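Local structure of outer membrane usher protein PapC (Escherichia coli, 3L48) at residues R9-R15 and S76-L82; Q21-A26 and M38-G43; A26-E31 and E54-W60. The protein takes part in exporting and assembling pilus subunits across the outer membrane as a pore-forming usher, represented here by its Ig-like C-terminal domain. All blocks are in the same frame, centred on the assembly; numbering follows the deposited sequence. Where two conformers were deposited one is given.

Contact 1 of 3, residues R9-R15 and S76-L82; sequences RLFAILR and SDQQLLL
The ring of F11 lies across the backbone of D77, with F11 CE2 3.6 Å from D77 O, where strands 10-15 and 78-82 pair; L82, on the other face of the sheet, loses as much surface. The first torsion of F11 places CG anti to the carbonyl carbon, beside the backbone N (chi1 -53°), which points the ring back toward R9 and over D77. There its CZ lies over the rim of one face of the R9 guanidinium, which in turn grips D77 side-on: R9 NE is 3.0 Å and R9 NH2 3.1 Å from the same carboxylate oxygen, OD2. Both nitrogens reach that oxygen from one side of the carboxylate plane, while OD2 itself lies almost in the plane of the guanidinium. A backbone bond from D77 N to R9 O, 2.7 Å long, joins the same two residues. W46 of strand 44-47 touches both R9 and the F11 ring.

I13 lies on the same side of the sheet as F11, its CG1 resting 3.9 Å from CG of Q79. It is bonded at both N and O to the one neighbouring strand, I13 N giving to L80 O at 2.9 Å and I13 O receiving from L82 N, both nearly straight at 169° and 168°. On the buried face, L82 packs against two neighbours at once: its CD1 touches CB of A12 at 3.7 Å, and its CB meets CD2 of L14 at the same distance. These aliphatic groups continue the interior formed by L14 with V39 and A12 with L47. Parallel pairing of the first strand with the last occurs in a number of immunoglobulin-like sandwiches and is consistent with the Ig fold of this domain.

Contact 2 of 3, residues Q21-A26 and M38-G43; sequences QPPFGA and MVADEG
Q21 reaches across to E42, its extended side chain bringing the amide beside the carboxylate with the two planes 74° apart. Replacement by an alanine is likely to leave the E42 carboxylate without this polar neighbour and to uncover the backbone of E42. P22 contributes its carbonyl: a water 2.9 Å from P22 O donates to it and to A40 O, and accepts from G43 N, so one molecule bridges three backbone groups. P23 begins a type II turn, closed by the bond from A26 N to P23 O, and that same oxygen lies against CB of V39. At F24 the ring leans on the opposing backbone, CD2 standing 3.4 Å from C of A40 while D41 N approaches the ring edge. G25 follows with a positive phi of 105°, where a side chain would be jammed against the preceding carbonyl oxygen; G25 N bonds to V39 O at 2.8 Å. A26 completes the grip, A26 O accepting from V39 N at 2.8 Å while its CB packs on V39 CG2. Since the firm bonds and the water all use backbone atoms, the pairing probably depends more on chain path than on side-chain identity.

Contact 3 of 3, residues A26-E31 and E54-W60; sequences ASVTSE and ETLSVNW
V28 packs obliquely against L56 on the inner face of an antiparallel strand pair, 27-29 with 55-59, at the middle of the four-stranded sheet of this Ig-like sandwich. CG1 of V28 fits against CD1 of L56 at 3.8 Å. CD2 of the same leucine lies against the backbone of S30, 3.6 Å from its CA, so its two branches reach along the opposing chain from V28 to S30. L47 from the facing sheet packs against V28 and L56, closing the core over them. Toward the other end, the methyl of A26 sits in a hollow bounded by V58, N59 O (3.3 Å from A26 CB) and W60 (CE3 3.9 Å from A26 CB); P22 and P23 cover the indole further.

The backbones are joined by paired bonds at S27 with N59 and at T29 with S57, the bond from N59 N to S27 O being almost straight.

On the outer face the bumps are small and polar. T29 and S57 each hold their hydroxyl between the backbone N and the carbonyl carbon (chi1 56° and 75°), which turns the two oxygens toward each other, T29 OG1 and S57 OG lying 2.6 Å apart. Next to them, CB of N59 fills the space beside S27 OG. Where the strands part, E54 lays OE1 against CB of S30, its OE2 being held by T51 N. The E31 and E54 side chains run antiparallel, with E31 OE1 still 4.7 Å from E54 OE1; the like charges may be mildly unfavourable. E31 is poorly ordered, yet its OE2 accepts from T55 N, 3.0 Å away and above the carboxylate plane. Beside the T29-S57 pair a water donates to S30 O at 3.2 Å and makes a second bond with S57 OG.

How the contacts relate
From the N terminus, strand 10-16 forms the first half of contact 1, whose partner arrives only sixty residues later and closes a loop around nearly the whole domain. Contacts 2 and 3 both nest within it. Their own segments alternate along the chain, 21-26, 26-31, 38-43 and 54-60, so these two loops cross, and they share A26. Contact 1 belongs to the three-stranded sheet and contact 3 to the four-stranded one; contact 2 ties loops between them, meeting strand 10-16 through L14 and G43, and contact 3 where P23 packs on W60. The disulfide C66-C84 adds a covalent link from strand 64-69 to the last strand.

Contact 1 of 3, residues R9-R15 and S76-L82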
loop_
_atom_site.group_PDB
_atom_site.type_symbol
_atom_site.label_atom_id
_atom_site.label_comp_id
_atom_site.label_asym_id
_atom_site.label_seq_id
_atom_site.Cartn_x
_atom_site.Cartn_y
_atom_site.Cartn_z
ATOM N N ARG A 9 -10.504 -1.216 -5.962
ATOM C CA ARG A 9 -9.967 -2.273 -5.102
ATOM C C ARG A 9 -8.725 -2.925 -5.694
ATOM O O ARG A 9 -8.759 -3.471 -6.798
ATOM C CB ARG A 9 -10.983 -3.361 -4.756
ATOM C CG ARG A 9 -10.303 -4.506 -3.998
ATOM C CD ARG A 9 -11.261 -5.508 -3.401
ATOM N NE ARG A 9 -11.727 -6.480 -4.379
ATOM C CZ ARG A 9 -12.376 -7.592 -4.064
ATOM N NH1 ARG A 9 -12.621 -7.876 -2.793
ATOM N NH2 ARG A 9 -12.778 -8.421 -5.015
ATOM N N LEU A 10 -7.632 -2.880 -4.939
ATOM C CA LEU A 10 -6.367 -3.429 -5.408
ATOM C C LEU A 10 -5.858 -4.548 -4.516
ATOM O O LEU A 10 -5.978 -4.485 -3.296
ATOM C CB LEU A 10 -5.310 -2.329 -5.495
ATOM C CG LEU A 10 -5.654 -1.158 -6.412
ATOM C CD1 LEU A 10 -4.444 -0.253 -6.574
ATOM C CD2 LEU A 10 -6.138 -1.673 -7.761
ATOM N N PHE A 11 -5.299 -5.578 -5.138
ATOM C CA PHE A 11 -4.591 -6.621 -4.412
ATOM C C PHE A 11 -3.108 -6.275 -4.457
ATOM O O PHE A 11 -2.419 -6.580 -5.430
ATOM C CB PHE A 11 -4.838 -7.990 -5.047
ATOM C CG PHE A 11 -6.295 -8.327 -5.222
ATOM C CD1 PHE A 11 -7.160 -8.316 -4.139
ATOM C CD2 PHE A 11 -6.797 -8.665 -6.468
ATOM C CE1 PHE A 11 -8.506 -8.631 -4.297
ATOM C CE2 PHE A 11 -8.140 -8.984 -6.634
ATOM C CZ PHE A 11 -8.996 -8.967 -5.545
ATOM N N ALA A 12 -2.625 -5.621 -3.406
ATOM C CA ALA A 12 -1.277 -5.063 -3.421
ATOM C C ALA A 12 -0.234 -5.998 -2.818
ATOM O O ALA A 12 -0.375 -6.464 -1.686
ATOM C CB ALA A 12 -1.250 -3.713 -2.713
ATOM N N ILE A 13 0.810 -6.271 -3.592
ATOM C CA ILE A 13 1.964 -6.995 -3.086
ATOM C C ILE A 13 3.015 -5.966 -2.688
ATOM O O ILE A 13 3.664 -5.360 -3.542
ATOM C CB ILE A 13 2.540 -7.962 -4.137
ATOM C CG1 ILE A 13 1.436 -8.861 -4.702
ATOM C CG2 ILE A 13 3.665 -8.805 -3.536
ATOM C CD1 ILE A 13 0.705 -9.668 -3.649
ATOM N N LEU A 14 3.164 -5.758 -1.386
ATOM C CA LEU A 14 4.048 -4.720 -0.870
ATOM C C LEU A 14 5.440 -5.245 -0.529
ATOM O O LEU A 14 5.585 -6.231 0.196
ATOM C CB LEU A 14 3.440 -4.089 0.381
ATOM C CG LEU A 14 2.052 -3.456 0.282
ATOM C CD1 LEU A 14 1.521 -3.151 1.674
ATOM C CD2 LEU A 14 2.103 -2.197 -0.554
ATOM N N ARG A 15 6.464 -4.584 -1.058
ATOM C CA ARG A 15 7.841 -4.870 -0.670
ATOM C C ARG A 15 8.641 -3.575 -0.619
ATOM O O ARG A 15 8.481 -2.705 -1.475
ATOM C CB ARG A 15 8.502 -5.864 -1.632
ATOM C CG ARG A 15 7.791 -7.207 -1.736
ATOM C CD ARG A 15 8.752 -8.315 -2.145
ATOM N NE ARG A 15 9.615 -8.724 -1.041
ATOM C CZ ARG A 15 9.655 -9.952 -0.534
ATOM N NH1 ARG A 15 8.888 -10.907 -1.033
ATOM N NH2 ARG A 15 10.471 -10.224 0.472
ATOM N N SER A 76 -9.658 -1.965 -10.973
ATOM C CA SER A 76 -10.226 -2.773 -9.900
ATOM C C SER A 76 -9.917 -4.260 -10.044
ATOM O O SER A 76 -9.895 -4.801 -11.151
ATOM C CB SER A 76 -11.737 -2.544 -9.792
ATOM O OG SER A 76 -12.216 -2.946 -8.520
ATOM N N ASP A 77 -9.682 -4.906 -8.905
ATOM C CA ASP A 77 -9.320 -6.321 -8.845
ATOM C C ASP A 77 -8.002 -6.636 -9.537
ATOM O O ASP A 77 -7.778 -7.760 -9.983
ATOM C CB ASP A 77 -10.439 -7.207 -9.396
ATOM C CG ASP A 77 -11.522 -7.478 -8.369
ATOM O OD1 ASP A 77 -12.345 -8.387 -8.602
ATOM O OD2 ASP A 77 -11.545 -6.786 -7.326
ATOM N N GLN A 78 -7.125 -5.643 -9.616
ATOM C CA GLN A 78 -5.795 -5.855 -10.169
ATOM C C GLN A 78 -4.806 -6.183 -9.057
ATOM O O GLN A 78 -4.735 -5.478 -8.052
ATOM C CB GLN A 78 -5.321 -4.612 -10.928
ATOM C CG GLN A 78 -3.940 -4.748 -11.556
ATOM C CD GLN A 78 -3.521 -3.509 -12.330
ATOM O OE1 GLN A 78 -4.316 -2.590 -12.532
ATOM N NE2 GLN A 78 -2.266 -3.478 -12.768
ATOM N N GLN A 79 -4.049 -7.259 -9.236
ATOM C CA GLN A 79 -2.922 -7.532 -8.356
ATOM C C GLN A 79 -1.702 -6.824 -8.916
ATOM O O GLN A 79 -1.380 -6.975 -10.093
ATOM C CB GLN A 79 -2.635 -9.030 -8.256
ATOM C CG GLN A 79 -1.421 -9.345 -7.381
ATOM C CD GLN A 79 -0.944 -10.775 -7.532
ATOM O OE1 GLN A 79 -0.004 -11.053 -8.280
ATOM N NE2 GLN A 79 -1.592 -11.689 -6.829
ATOM N N LEU A 80 -1.020 -6.049 -8.081
ATOM C CA LEU A 80 0.199 -5.391 -8.527
ATOM C C LEU A 80 1.223 -5.199 -7.412
ATOM O O LEU A 80 0.874 -5.053 -6.239
ATOM C CB LEU A 80 -0.115 -4.056 -9.208
ATOM C CG LEU A 80 -0.412 -2.848 -8.321
ATOM C CD1 LEU A 80 -0.710 -1.633 -9.189
ATOM C CD2 LEU A 80 -1.569 -3.127 -7.377
ATOM N N LEU A 81 2.492 -5.218 -7.805
ATOM C CA LEU A 81 3.598 -4.924 -6.910
ATOM C C LEU A 81 3.604 -3.437 -6.595
ATOM O O LEU A 81 3.540 -2.607 -7.502
ATOM C CB LEU A 81 4.924 -5.305 -7.578
ATOM C CG LEU A 81 6.217 -5.018 -6.813
ATOM C CD1 LEU A 81 6.377 -5.982 -5.646
ATOM C CD2 LEU A 81 7.431 -5.089 -7.744
ATOM N N LEU A 82 3.670 -3.101 -5.312
ATOM C CA LEU A 82 3.858 -1.712 -4.907
ATOM C C LEU A 82 5.158 -1.563 -4.117
ATOM O O LEU A 82 5.194 -1.829 -2.916
ATOM C CB LEU A 82 2.668 -1.213 -4.081
ATOM C CG LEU A 82 1.312 -1.172 -4.793
ATOM C CD1 LEU A 82 0.258 -0.566 -3.886
ATOM C CD2 LEU A 82 1.406 -0.383 -6.092
HETATM O O HOH W 1 -13.774 -1.947 -6.456
#

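Contact 2 of 3, residues Q21-A26 and M38-G43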
loop_
_atom_site.group_PDB
_atom_site.type_symbol
_atom_site.label_atom_id
_atom_site.label_comp_id
_atom_site.label_asym_id
_atom_site.label_seq_id
_atom_site.Cartn_x
_atom_site.Cartn_y
_atom_site.Cartn_z
ATOM N N GLN A 21 9.442 -7.019 3.845
ATOM C CA GLN A 21 7.990 -6.894 3.809
ATOM C C GLN A 21 7.485 -6.072 4.987
ATOM O O GLN A 21 7.921 -6.276 6.119
ATOM C CB GLN A 21 7.335 -8.275 3.859
ATOM C CG GLN A 21 7.774 -9.227 2.767
ATOM C CD GLN A 21 7.193 -10.617 2.934
ATOM O OE1 GLN A 21 6.954 -11.323 1.954
ATOM N NE2 GLN A 21 6.956 -11.016 4.181
ATOM N N PRO A 22 6.556 -5.140 4.725
ATOM C CA PRO A 22 5.906 -4.450 5.844
ATOM C C PRO A 22 5.251 -5.495 6.741
ATOM O O PRO A 22 4.764 -6.509 6.234
ATOM C CB PRO A 22 4.841 -3.586 5.159
ATOM C CG PRO A 22 5.313 -3.439 3.739
ATOM C CD PRO A 22 6.031 -4.717 3.416
ATOM N N PRO A 23 5.244 -5.261 8.060
ATOM C CA PRO A 23 4.782 -6.282 9.008
ATOM C C PRO A 23 3.271 -6.505 8.995
ATOM O O PRO A 23 2.495 -5.593 8.717
ATOM C CB PRO A 23 5.222 -5.722 10.367
ATOM C CG PRO A 23 5.269 -4.238 10.158
ATOM C CD PRO A 23 5.733 -4.046 8.740
ATOM N N PHE A 24 2.885 -7.741 9.292
ATOM C CA PHE A 24 1.504 -8.129 9.541
ATOM C C PHE A 24 0.839 -7.145 10.504
ATOM O O PHE A 24 1.262 -7.009 11.651
ATOM C CB PHE A 24 1.508 -9.538 10.143
ATOM C CG PHE A 24 0.145 -10.120 10.384
ATOM C CD1 PHE A 24 -0.450 -10.033 11.632
ATOM C CD2 PHE A 24 -0.527 -10.790 9.374
ATOM C CE1 PHE A 24 -1.699 -10.584 11.862
ATOM C CE2 PHE A 24 -1.779 -11.343 9.599
ATOM C CZ PHE A 24 -2.363 -11.239 10.848
ATOM N N GLY A 25 -0.197 -6.453 10.038
ATOM C CA GLY A 25 -0.929 -5.537 10.897
ATOM C C GLY A 25 -0.633 -4.072 10.640
ATOM O O GLY A 25 -1.211 -3.197 11.281
ATOM N N ALA A 26 0.275 -3.799 9.708
ATOM C CA ALA A 26 0.545 -2.427 9.293
ATOM C C ALA A 26 -0.688 -1.858 8.590
ATOM O O ALA A 26 -1.465 -2.602 7.995
ATOM C CB ALA A 26 1.750 -2.381 8.366
ATOM N N MET A 38 -5.278 -3.050 5.428
ATOM C CA MET A 38 -4.278 -3.469 6.394
ATOM C C MET A 38 -3.422 -4.563 5.780
ATOM O O MET A 38 -3.915 -5.383 5.006
ATOM C CB MET A 38 -4.966 -4.000 7.650
ATOM C CG MET A 38 -5.983 -3.047 8.234
ATOM S SD MET A 38 -5.186 -1.703 9.113
ATOM C CE MET A 38 -4.596 -2.594 10.553
ATOM N N VAL A 39 -2.137 -4.575 6.122
ATOM C CA VAL A 39 -1.228 -5.579 5.592
ATOM C C VAL A 39 -1.435 -6.907 6.306
ATOM O O VAL A 39 -1.429 -6.973 7.533
ATOM C CB VAL A 39 0.240 -5.149 5.755
ATOM C CG1 VAL A 39 1.167 -6.158 5.082
ATOM C CG2 VAL A 39 0.449 -3.762 5.172
ATOM N N ALA A 40 -1.623 -7.969 5.535
ATOM C CA ALA A 40 -1.734 -9.297 6.116
ATOM C C ALA A 40 -0.375 -9.986 6.094
ATOM O O ALA A 40 0.660 -9.360 6.331
ATOM C CB ALA A 40 -2.770 -10.118 5.369
ATOM N N ASP A 41 -0.369 -11.287 5.832
ATOM C CA ASP A 41 0.888 -12.015 5.793
ATOM C C ASP A 41 1.578 -11.852 4.440
ATOM O O ASP A 41 0.940 -11.540 3.431
ATOM C CB ASP A 41 0.682 -13.495 6.136
ATOM C CG ASP A 41 -0.459 -14.126 5.362
ATOM O OD1 ASP A 41 -1.536 -13.501 5.259
ATOM O OD2 ASP A 41 -0.282 -15.260 4.867
ATOM N N GLU A 42 2.891 -12.048 4.440
ATOM C CA GLU A 42 3.708 -11.941 3.230
ATOM C C GLU A 42 3.572 -10.615 2.475
ATOM O O GLU A 42 3.644 -10.581 1.248
ATOM C CB GLU A 42 3.418 -13.118 2.290
ATOM C CG GLU A 42 3.825 -14.478 2.857
ATOM C CD GLU A 42 5.330 -14.599 3.084
ATOM O OE1 GLU A 42 6.100 -13.901 2.393
ATOM O OE2 GLU A 42 5.744 -15.394 3.955
ATOM N N GLY A 43 3.384 -9.525 3.208
ATOM C CA GLY A 43 3.327 -8.209 2.595
ATOM C C GLY A 43 2.130 -7.950 1.693
ATOM O O GLY A 43 2.105 -6.963 0.959
HETATM O O HOH W 2 3.352 -9.074 5.977
#

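Contact 3 of 3, residues A26-E31 and E54-W60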
loop_
_atom_site.group_PDB
_atom_site.type_symbol
_atom_site.label_atom_id
_atom_site.label_comp_id
_atom_site.label_asym_id
_atom_site.label_seq_id
_atom_site.Cartn_x
_atom_site.Cartn_y
_atom_site.Cartn_z
ATOM N N ALA A 26 0.275 -3.799 9.708
ATOM C CA ALA A 26 0.545 -2.427 9.293
ATOM C C ALA A 26 -0.688 -1.858 8.590
ATOM O O ALA A 26 -1.465 -2.602 7.995
ATOM C CB ALA A 26 1.750 -2.381 8.366
ATOM N N SER A 27 -0.871 -0.545 8.660
ATOM C CA SER A 27 -1.996 0.089 7.981
ATOM C C SER A 27 -1.550 0.827 6.724
ATOM O O SER A 27 -0.430 1.325 6.647
ATOM C CB SER A 27 -2.728 1.050 8.919
ATOM O OG SER A 27 -1.886 2.124 9.290
ATOM N N VAL A 28 -2.439 0.892 5.740
ATOM C CA VAL A 28 -2.168 1.603 4.499
ATOM C C VAL A 28 -3.169 2.744 4.366
ATOM O O VAL A 28 -4.381 2.524 4.403
ATOM C CB VAL A 28 -2.294 0.677 3.280
ATOM C CG1 VAL A 28 -1.831 1.394 2.023
ATOM C CG2 VAL A 28 -1.484 -0.590 3.497
ATOM N N THR A 29 -2.665 3.961 4.215
ATOM C CA THR A 29 -3.524 5.137 4.209
ATOM C C THR A 29 -3.334 5.968 2.950
ATOM O O THR A 29 -2.238 6.029 2.388
ATOM C CB THR A 29 -3.266 6.029 5.438
ATOM O OG1 THR A 29 -1.881 6.381 5.487
ATOM C CG2 THR A 29 -3.642 5.297 6.720
ATOM N N SER A 30 -4.415 6.610 2.517
ATOM C CA SER A 30 -4.393 7.452 1.328
ATOM C C SER A 30 -3.782 8.808 1.645
ATOM O O SER A 30 -3.557 9.139 2.811
ATOM C CB SER A 30 -5.811 7.640 0.785
ATOM O OG SER A 30 -6.617 8.348 1.713
ATOM N N GLU A 31 -3.508 9.586 0.602
ATOM C CA GLU A 31 -3.025 10.949 0.781
ATOM C C GLU A 31 -3.960 11.680 1.734
ATOM O O GLU A 31 -3.519 12.422 2.613
ATOM C CB GLU A 31 -2.985 11.686 -0.558
ATOM C CG GLU A 31 -2.160 11.001 -1.635
ATOM C CD GLU A 31 -2.191 11.752 -2.954
ATOM O OE1 GLU A 31 -3.219 12.402 -3.246
ATOM O OE2 GLU A 31 -1.193 11.689 -3.701
ATOM N N GLU A 54 -2.441 8.071 -6.898
ATOM C CA GLU A 54 -2.217 8.673 -5.587
ATOM C C GLU A 54 -1.022 8.058 -4.866
ATOM O O GLU A 54 -0.513 7.009 -5.259
ATOM C CB GLU A 54 -3.469 8.569 -4.713
ATOM C CG GLU A 54 -3.719 7.190 -4.133
ATOM C CD GLU A 54 -4.836 7.188 -3.104
ATOM O OE1 GLU A 54 -4.902 8.138 -2.296
ATOM O OE2 GLU A 54 -5.642 6.234 -3.097
ATOM N N THR A 55 -0.577 8.729 -3.811
ATOM C CA THR A 55 0.511 8.233 -2.980
ATOM C C THR A 55 -0.038 7.696 -1.665
ATOM O O THR A 55 -0.703 8.415 -0.919
ATOM C CB THR A 55 1.543 9.337 -2.672
ATOM O OG1 THR A 55 2.120 9.808 -3.895
ATOM C CG2 THR A 55 2.649 8.800 -1.767
ATOM N N LEU A 56 0.235 6.428 -1.387
ATOM C CA LEU A 56 -0.209 5.823 -0.142
ATOM C C LEU A 56 0.956 5.743 0.829
ATOM O O LEU A 56 2.109 5.612 0.421
ATOM C CB LEU A 56 -0.773 4.423 -0.390
ATOM C CG LEU A 56 -1.897 4.288 -1.422
ATOM C CD1 LEU A 56 -2.437 2.864 -1.432
ATOM C CD2 LEU A 56 -3.016 5.280 -1.146
ATOM N N SER A 57 0.653 5.832 2.117
ATOM C CA SER A 57 1.671 5.639 3.137
ATOM C C SER A 57 1.383 4.356 3.910
ATOM O O SER A 57 0.228 4.034 4.193
ATOM C CB SER A 57 1.747 6.842 4.080
ATOM O OG SER A 57 0.661 6.846 4.983
ATOM N N VAL A 58 2.439 3.618 4.227
ATOM C CA VAL A 58 2.315 2.390 4.994
ATOM C C VAL A 58 2.819 2.640 6.406
ATOM O O VAL A 58 3.967 3.033 6.606
ATOM C CB VAL A 58 3.110 1.249 4.347
ATOM C CG1 VAL A 58 2.938 -0.036 5.140
ATOM C CG2 VAL A 58 2.659 1.061 2.907
ATOM N N ASN A 59 1.955 2.415 7.388
ATOM C CA ASN A 59 2.273 2.775 8.761
ATOM C C ASN A 59 2.412 1.580 9.690
ATOM O O ASN A 59 1.619 0.641 9.637
ATOM C CB ASN A 59 1.206 3.722 9.313
ATOM C CG ASN A 59 0.702 4.699 8.271
ATOM O OD1 ASN A 59 -0.372 4.511 7.692
ATOM N ND2 ASN A 59 1.479 5.746 8.017
ATOM N N TRP A 60 3.441 1.622 10.532
ATOM C CA TRP A 60 3.537 0.738 11.687
ATOM C C TRP A 60 4.470 1.342 12.733
ATOM O O TRP A 60 5.256 2.234 12.424
ATOM C CB TRP A 60 3.953 -0.688 11.296
ATOM C CG TRP A 60 5.367 -0.859 10.839
ATOM C CD1 TRP A 60 6.462 -1.111 11.619
ATOM C CD2 TRP A 60 5.836 -0.837 9.482
ATOM N NE1 TRP A 60 7.586 -1.232 10.831
ATOM C CE2 TRP A 60 7.230 -1.068 9.524
ATOM C CE3 TRP A 60 5.215 -0.643 8.245
ATOM C CZ2 TRP A 60 8.010 -1.101 8.367
ATOM C CZ3 TRP A 60 5.993 -0.676 7.102
ATOM C CH2 TRP A 60 7.376 -0.904 7.171
HETATM O O HOH W 3 -0.943 9.405 4.575
#